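ULam111 (Flavobacterium sp., PDB 5WUT) probably hydrolyses the beta-1,3-glucosidic bonds of laminarin, as a laminarinase of glycoside hydrolase family 16 with a beta-jelly-roll fold. Local coordinates at residues A[101-106]-A[200-205]; A[134-139]-A[172-177]. One frame throughout, in Å; residues are numbered along the deposited sequence.

Contact 1. Residues A[101-106]-A[200-205]; sequences FWMLGS and FYFIIN
Trp102 and Ile203, like Leu104 and Tyr201, are antiparallel hydrogen-bonded pairs of neighbouring strands whose short axes run at 145°. Each pair has two backbone bonds, such as Ile203 N to Trp102 O at 2.8 Å; Phe101–Ile204, Met103–Phe202 and Gly105–Phe200 are the non-hydrogen-bonded pairs between and beside them. On one face, Trp102 has CG between its backbone N and carbonyl carbon (chi1 52°), which swings the indole across to the partner strand. Ile203 CB lies over the five-membered ring, 3.6 Å from its centroid, in a CH-pi contact, while NE1 donates to Asn205 OD1 at 2.8 Å. The amide holding that oxygen stands steeply to the indole. Leu104 CB sits over the Tyr201 ring. On the other face, Met103 CE lies over the Phe202 ring, 3.5 Å from Phe202 CE1, and Phe101 is a slid-apart, near-parallel neighbour; strand 224-234 packs against this face. At the strand end, where the pair diverges, Gly105 CA lies 3.4 Å above the centre of the Phe200 ring; a CB here would come tight against Phe200 CZ. Apolar packing thus serves both faces; the one opposite the sandwich interior adds an indole N-H bonded to an amide whose ND2 bonds Tyr44 OH.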
loop_
_atom_site.group_PDB
_atom_site.type_symbol
_atom_site.label_atom_id
_atom_site.label_comp_id
_atom_site.label_asym_id
_atom_site.label_seq_id
_atom_site.Cartn_x
_atom_site.Cartn_y
_atom_site.Cartn_z
ATOM N N PHE A 101 -6.599 13.793 -9.307
ATOM C CA PHE A 101 -6.896 14.670 -8.174
ATOM C C PHE A 101 -5.557 15.207 -7.697
ATOM O O PHE A 101 -4.647 14.433 -7.389
ATOM C CB PHE A 101 -7.640 13.914 -7.053
ATOM C CG PHE A 101 -7.631 14.631 -5.721
ATOM C CD1 PHE A 101 -8.206 15.883 -5.596
ATOM C CD2 PHE A 101 -7.043 14.051 -4.599
ATOM C CE1 PHE A 101 -8.201 16.555 -4.374
ATOM C CE2 PHE A 101 -7.033 14.724 -3.373
ATOM C CZ PHE A 101 -7.620 15.974 -3.270
ATOM N N TRP A 102 -5.415 16.522 -7.660
ATOM C CA TRP A 102 -4.096 17.110 -7.484
ATOM C C TRP A 102 -4.196 18.530 -6.958
ATOM O O TRP A 102 -5.302 19.008 -6.689
ATOM C CB TRP A 102 -3.319 17.043 -8.820
ATOM C CG TRP A 102 -4.016 17.605 -10.050
ATOM C CD1 TRP A 102 -5.174 17.164 -10.618
ATOM C CD2 TRP A 102 -3.530 18.661 -10.887
ATOM N NE1 TRP A 102 -5.460 17.908 -11.759
ATOM C CE2 TRP A 102 -4.462 18.831 -11.937
ATOM C CE3 TRP A 102 -2.405 19.494 -10.836
ATOM C CZ2 TRP A 102 -4.305 19.800 -12.925
ATOM C CZ3 TRP A 102 -2.245 20.462 -11.828
ATOM C CH2 TRP A 102 -3.197 20.597 -12.860
ATOM N N MET A 103 -3.050 19.167 -6.716
ATOM C CA MET A 103 -3.023 20.513 -6.134
ATOM C C MET A 103 -2.007 21.420 -6.802
ATOM O O MET A 103 -0.977 20.949 -7.271
ATOM C CB MET A 103 -2.724 20.446 -4.625
ATOM C CG MET A 103 -3.721 19.613 -3.862
ATOM S SD MET A 103 -3.436 19.603 -2.090
ATOM C CE MET A 103 -4.134 21.183 -1.624
ATOM N N LEU A 104 -2.311 22.721 -6.839
ATOM C CA LEU A 104 -1.400 23.731 -7.373
ATOM C C LEU A 104 -1.158 24.851 -6.380
ATOM O O LEU A 104 -2.040 25.179 -5.585
ATOM C CB LEU A 104 -1.954 24.316 -8.677
ATOM C CG LEU A 104 -1.735 23.445 -9.903
ATOM C CD1 LEU A 104 -2.589 23.963 -11.077
ATOM C CD2 LEU A 104 -0.253 23.459 -10.271
ATOM N N GLY A 105 0.031 25.437 -6.419
ATOM C CA GLY A 105 0.391 26.487 -5.476
ATOM C C GLY A 105 -0.437 27.746 -5.649
ATOM O O GLY A 105 -0.723 28.167 -6.768
ATOM N N SER A 106 -0.809 28.360 -4.531
ATOM C CA SER A 106 -1.664 29.545 -4.553
ATOM C C SER A 106 -1.075 30.705 -5.374
ATOM O O SER A 106 -1.812 31.499 -5.984
ATOM C CB SER A 106 -1.926 30.014 -3.122
ATOM O OG SER A 106 -2.837 31.104 -3.110
ATOM N N PHE A 200 -2.194 25.815 -1.057
ATOM C CA PHE A 200 -2.419 25.183 -2.355
ATOM C C PHE A 200 -3.917 25.023 -2.577
ATOM O O PHE A 200 -4.670 24.998 -1.616
ATOM C CB PHE A 200 -1.722 23.812 -2.412
ATOM C CG PHE A 200 -0.282 23.874 -2.866
ATOM C CD1 PHE A 200 0.673 24.569 -2.125
ATOM C CD2 PHE A 200 0.119 23.212 -4.019
ATOM C CE1 PHE A 200 1.988 24.645 -2.570
ATOM C CE2 PHE A 200 1.427 23.273 -4.445
ATOM C CZ PHE A 200 2.358 23.998 -3.723
ATOM N N TYR A 201 -4.353 24.931 -3.831
ATOM C CA TYR A 201 -5.754 24.628 -4.121
ATOM C C TYR A 201 -5.905 23.296 -4.842
ATOM O O TYR A 201 -4.929 22.739 -5.345
ATOM C CB TYR A 201 -6.399 25.751 -4.936
ATOM C CG TYR A 201 -5.807 26.019 -6.305
ATOM C CD1 TYR A 201 -6.273 25.341 -7.422
ATOM C CD2 TYR A 201 -4.825 26.989 -6.484
ATOM C CE1 TYR A 201 -5.773 25.606 -8.696
ATOM C CE2 TYR A 201 -4.313 27.264 -7.752
ATOM C CZ TYR A 201 -4.792 26.563 -8.852
ATOM O OH TYR A 201 -4.315 26.818 -10.127
ATOM N N PHE A 202 -7.131 22.779 -4.853
ATOM C CA PHE A 202 -7.443 21.462 -5.418
ATOM C C PHE A 202 -7.836 21.532 -6.869
ATOM O O PHE A 202 -8.418 22.516 -7.286
ATOM C CB PHE A 202 -8.584 20.800 -4.648
ATOM C CG PHE A 202 -8.259 20.527 -3.220
ATOM C CD1 PHE A 202 -7.331 19.553 -2.897
ATOM C CD2 PHE A 202 -8.887 21.222 -2.198
ATOM C CE1 PHE A 202 -7.025 19.286 -1.568
ATOM C CE2 PHE A 202 -8.583 20.963 -0.863
ATOM C CZ PHE A 202 -7.653 19.988 -0.549
ATOM N N ILE A 203 -7.520 20.479 -7.613
ATOM C CA ILE A 203 -8.044 20.290 -8.970
ATOM C C ILE A 203 -8.547 18.860 -9.086
ATOM O O ILE A 203 -7.873 17.929 -8.630
ATOM C CB ILE A 203 -6.976 20.542 -10.062
ATOM C CG1 ILE A 203 -6.306 21.913 -9.889
ATOM C CG2 ILE A 203 -7.605 20.404 -11.457
ATOM C CD1 ILE A 203 -5.023 21.855 -9.019
ATOM N N ILE A 204 -9.739 18.685 -9.656
ATOM C CA ILE A 204 -10.230 17.366 -10.073
ATOM C C ILE A 204 -10.484 17.433 -11.566
ATOM O O ILE A 204 -11.158 18.351 -12.038
ATOM C CB ILE A 204 -11.523 16.961 -9.341
ATOM C CG1 ILE A 204 -11.286 16.888 -7.841
ATOM C CG2 ILE A 204 -12.032 15.612 -9.842
ATOM C CD1 ILE A 204 -12.579 16.651 -7.026
ATOM N N ASN A 205 -9.961 16.485 -12.333
ATOM C CA ASN A 205 -10.253 16.520 -13.764
ATOM C C ASN A 205 -10.135 15.144 -14.383
ATOM O O ASN A 205 -9.617 14.211 -13.776
ATOM C CB ASN A 205 -9.321 17.496 -14.500
ATOM C CG ASN A 205 -7.931 16.945 -14.688
ATOM O OD1 ASN A 205 -7.107 17.001 -13.771
ATOM N ND2 ASN A 205 -7.660 16.383 -15.873
#

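Contact 2. Residues A[134-139]-A[172-177]; sequences TSLHTT and MDFFVD
Phe174 reaches across from strand 172-176 to Thr134 and Leu136 on strand 131-137. The short axes pass 8.6 Å apart at 150°, a separation spanned by side chains rather than by backbone pairing, as between the two layers of a beta-sandwich. The side chain leaves its strand with CG anti to the carbonyl carbon (chi1 -64°). Phe174 CB lies 4.0 Å from Thr134 CG2, the two side chains passing alongside head to tail. At CG the nearest atom of the other strand is Thr134 CB, and CD2 comes closer to that same carbon, at 3.5 Å. Farther out the carbonyl of Ser135 comes in obliquely, its O 3.8 Å from Phe174 CZ and a little farther from CE2; along the other flank, CE1 meets Leu136 CD2 at 3.8 Å. The tip, CZ, is received by both leucine methyls: Leu136 CD1 lies 3.7 Å from it, at the ring edge and in its plane, and CD2, raised from the plane, is almost as near. Leu136 CD1 also lies 4.3 Å from Met172 CG, a looser apolar contact beside the ring. Tyr182 and Ile165, from the strands flanking 172-176, also pack on Phe174. An alanine here would remove the whole ring, and would probably leave a gap between the layers, with both Leu136 methyls losing the ring end they pack against. At the far end, Val176 packs on Ile179 of the second subunit, so the strand takes part in the dimer contact. Ser135 turns its side chain away, and its hydroxyl bonds Thr148 OG1. What joins the layers here is therefore dispersion and the exclusion of water: a phenyl ring with Thr134 along its base and Leu136 at its tip, the Ser135 hydroxyl bonded away from it.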
loop_
_atom_site.group_PDB
_atom_site.type_symbol
_atom_site.label_atom_id
_atom_site.label_comp_id
_atom_site.label_asym_id
_atom_site.label_seq_id
_atom_site.Cartn_x
_atom_site.Cartn_y
_atom_site.Cartn_z
ATOM N N THR A 134 2.325 8.985 -8.020
ATOM C CA THR A 134 2.315 10.074 -7.043
ATOM C C THR A 134 3.552 10.904 -7.312
ATOM O O THR A 134 4.647 10.348 -7.400
ATOM C CB THR A 134 2.320 9.561 -5.598
ATOM O OG1 THR A 134 3.420 8.659 -5.422
ATOM C CG2 THR A 134 1.029 8.828 -5.299
ATOM N N SER A 135 3.379 12.218 -7.477
ATOM C CA SER A 135 4.441 13.069 -8.018
ATOM C C SER A 135 4.412 14.486 -7.492
ATOM O O SER A 135 3.388 14.966 -6.988
ATOM C CB SER A 135 4.360 13.151 -9.545
ATOM O OG SER A 135 4.042 11.907 -10.142
ATOM N N LEU A 136 5.544 15.156 -7.681
ATOM C CA LEU A 136 5.700 16.598 -7.453
ATOM C C LEU A 136 6.238 17.240 -8.722
ATOM O O LEU A 136 7.041 16.636 -9.413
ATOM C CB LEU A 136 6.663 16.901 -6.306
ATOM C CG LEU A 136 6.288 16.523 -4.874
ATOM C CD1 LEU A 136 4.864 16.893 -4.485
ATOM C CD2 LEU A 136 6.551 15.059 -4.660
ATOM N N HIS A 137 5.790 18.458 -9.019
ATOM C CA HIS A 137 6.387 19.271 -10.076
ATOM C C HIS A 137 6.795 20.598 -9.473
ATOM O O HIS A 137 6.018 21.225 -8.738
ATOM C CB HIS A 137 5.415 19.503 -11.229
ATOM C CG HIS A 137 4.988 18.245 -11.897
ATOM N ND1 HIS A 137 5.552 17.798 -13.072
ATOM C CD2 HIS A 137 4.076 17.313 -11.535
ATOM C CE1 HIS A 137 4.990 16.654 -13.415
ATOM N NE2 HIS A 137 4.094 16.336 -12.496
ATOM N N THR A 138 8.033 20.994 -9.737
ATOM C CA THR A 138 8.627 22.212 -9.190
ATOM C C THR A 138 9.579 22.793 -10.231
ATOM O O THR A 138 9.845 22.152 -11.244
ATOM C CB THR A 138 9.429 21.925 -7.914
ATOM O OG1 THR A 138 10.527 21.075 -8.256
ATOM C CG2 THR A 138 8.591 21.209 -6.877
ATOM N N THR A 139 10.162 23.953 -9.950
ATOM C CA THR A 139 11.207 24.459 -10.844
ATOM C C THR A 139 12.369 23.461 -10.950
ATOM O O THR A 139 12.901 23.222 -12.039
ATOM C CB THR A 139 11.721 25.821 -10.378
ATOM O OG1 THR A 139 10.739 26.806 -10.701
ATOM C CG2 THR A 139 13.029 26.188 -11.076
ATOM N N MET A 172 6.642 15.531 2.319
ATOM C CA MET A 172 5.400 15.179 1.660
ATOM C C MET A 172 5.293 13.663 1.589
ATOM O O MET A 172 6.069 13.027 0.864
ATOM C CB MET A 172 5.360 15.781 0.253
ATOM C CG MET A 172 3.987 15.798 -0.395
ATOM S SD MET A 172 2.988 17.172 0.216
ATOM C CE MET A 172 3.837 18.578 -0.489
ATOM N N ASP A 173 4.355 13.091 2.341
ATOM C CA ASP A 173 4.095 11.646 2.318
ATOM C C ASP A 173 2.855 11.364 1.479
ATOM O O ASP A 173 1.853 12.081 1.605
ATOM C CB ASP A 173 3.845 11.090 3.723
ATOM C CG ASP A 173 5.094 10.985 4.580
ATOM O OD1 ASP A 173 4.944 11.074 5.814
ATOM O OD2 ASP A 173 6.206 10.780 4.070
ATOM N N PHE A 174 2.898 10.318 0.657
ATOM C CA PHE A 174 1.756 9.941 -0.169
ATOM C C PHE A 174 1.239 8.564 0.236
ATOM O O PHE A 174 2.045 7.642 0.428
ATOM C CB PHE A 174 2.142 9.910 -1.656
ATOM C CG PHE A 174 2.544 11.253 -2.234
ATOM C CD1 PHE A 174 3.787 11.810 -1.949
ATOM C CD2 PHE A 174 1.701 11.922 -3.125
ATOM C CE1 PHE A 174 4.166 13.044 -2.512
ATOM C CE2 PHE A 174 2.071 13.135 -3.686
ATOM C CZ PHE A 174 3.299 13.700 -3.378
ATOM N N PHE A 175 -0.081 8.424 0.361
ATOM C CA PHE A 175 -0.708 7.176 0.800
ATOM C C PHE A 175 -1.778 6.702 -0.158
ATOM O O PHE A 175 -2.589 7.492 -0.643
ATOM C CB PHE A 175 -1.349 7.330 2.192
ATOM C CG PHE A 175 -0.430 7.861 3.249
ATOM C CD1 PHE A 175 -0.177 9.223 3.354
ATOM C CD2 PHE A 175 0.140 7.007 4.185
ATOM C CE1 PHE A 175 0.664 9.708 4.329
ATOM C CE2 PHE A 175 0.965 7.484 5.176
ATOM C CZ PHE A 175 1.237 8.846 5.254
ATOM N N VAL A 176 -1.796 5.404 -0.430
ATOM C CA VAL A 176 -2.921 4.812 -1.112
ATOM C C VAL A 176 -3.481 3.727 -0.221
ATOM O O VAL A 176 -2.725 2.883 0.267
ATOM C CB VAL A 176 -2.521 4.250 -2.493
ATOM C CG1 VAL A 176 -3.741 3.664 -3.200
ATOM C CG2 VAL A 176 -1.909 5.357 -3.337
ATOM N N ASP A 177 -4.788 3.781 0.029
ATOM C CA ASP A 177 -5.448 2.869 0.959
ATOM C C ASP A 177 -4.674 2.771 2.265
ATOM O O ASP A 177 -4.498 1.688 2.820
ATOM C CB ASP A 177 -5.629 1.487 0.316
ATOM C CG ASP A 177 -6.581 1.516 -0.869
ATOM O OD1 ASP A 177 -7.481 2.374 -0.908
ATOM O OD2 ASP A 177 -6.436 0.677 -1.763
#

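How the contacts relate
Contact 1 joins neighbouring strands within one layer of the jelly roll, whereas contact 2 bridges the two layers. Their centres lie 12 Å apart and their nearest atoms about 6 Å, without touching; along the chain, contact 2 is nested inside the loop closed by contact 1. Strand 118-123 runs between strands 97-105 and 131-137, pairing with both. Its Glu-Ile-Asp-Ile-Leu-Glu sequence matches the catalytic signature of family 16, so the face where Trp102 and His137 touch Glu118 and Asp120 probably lines the substrate cleft. Behind it, Tyr196 meets both Phe200 and Leu136, and Trp167 meets both Phe200 and Met172, connecting the two contacts through shared aromatic neighbours.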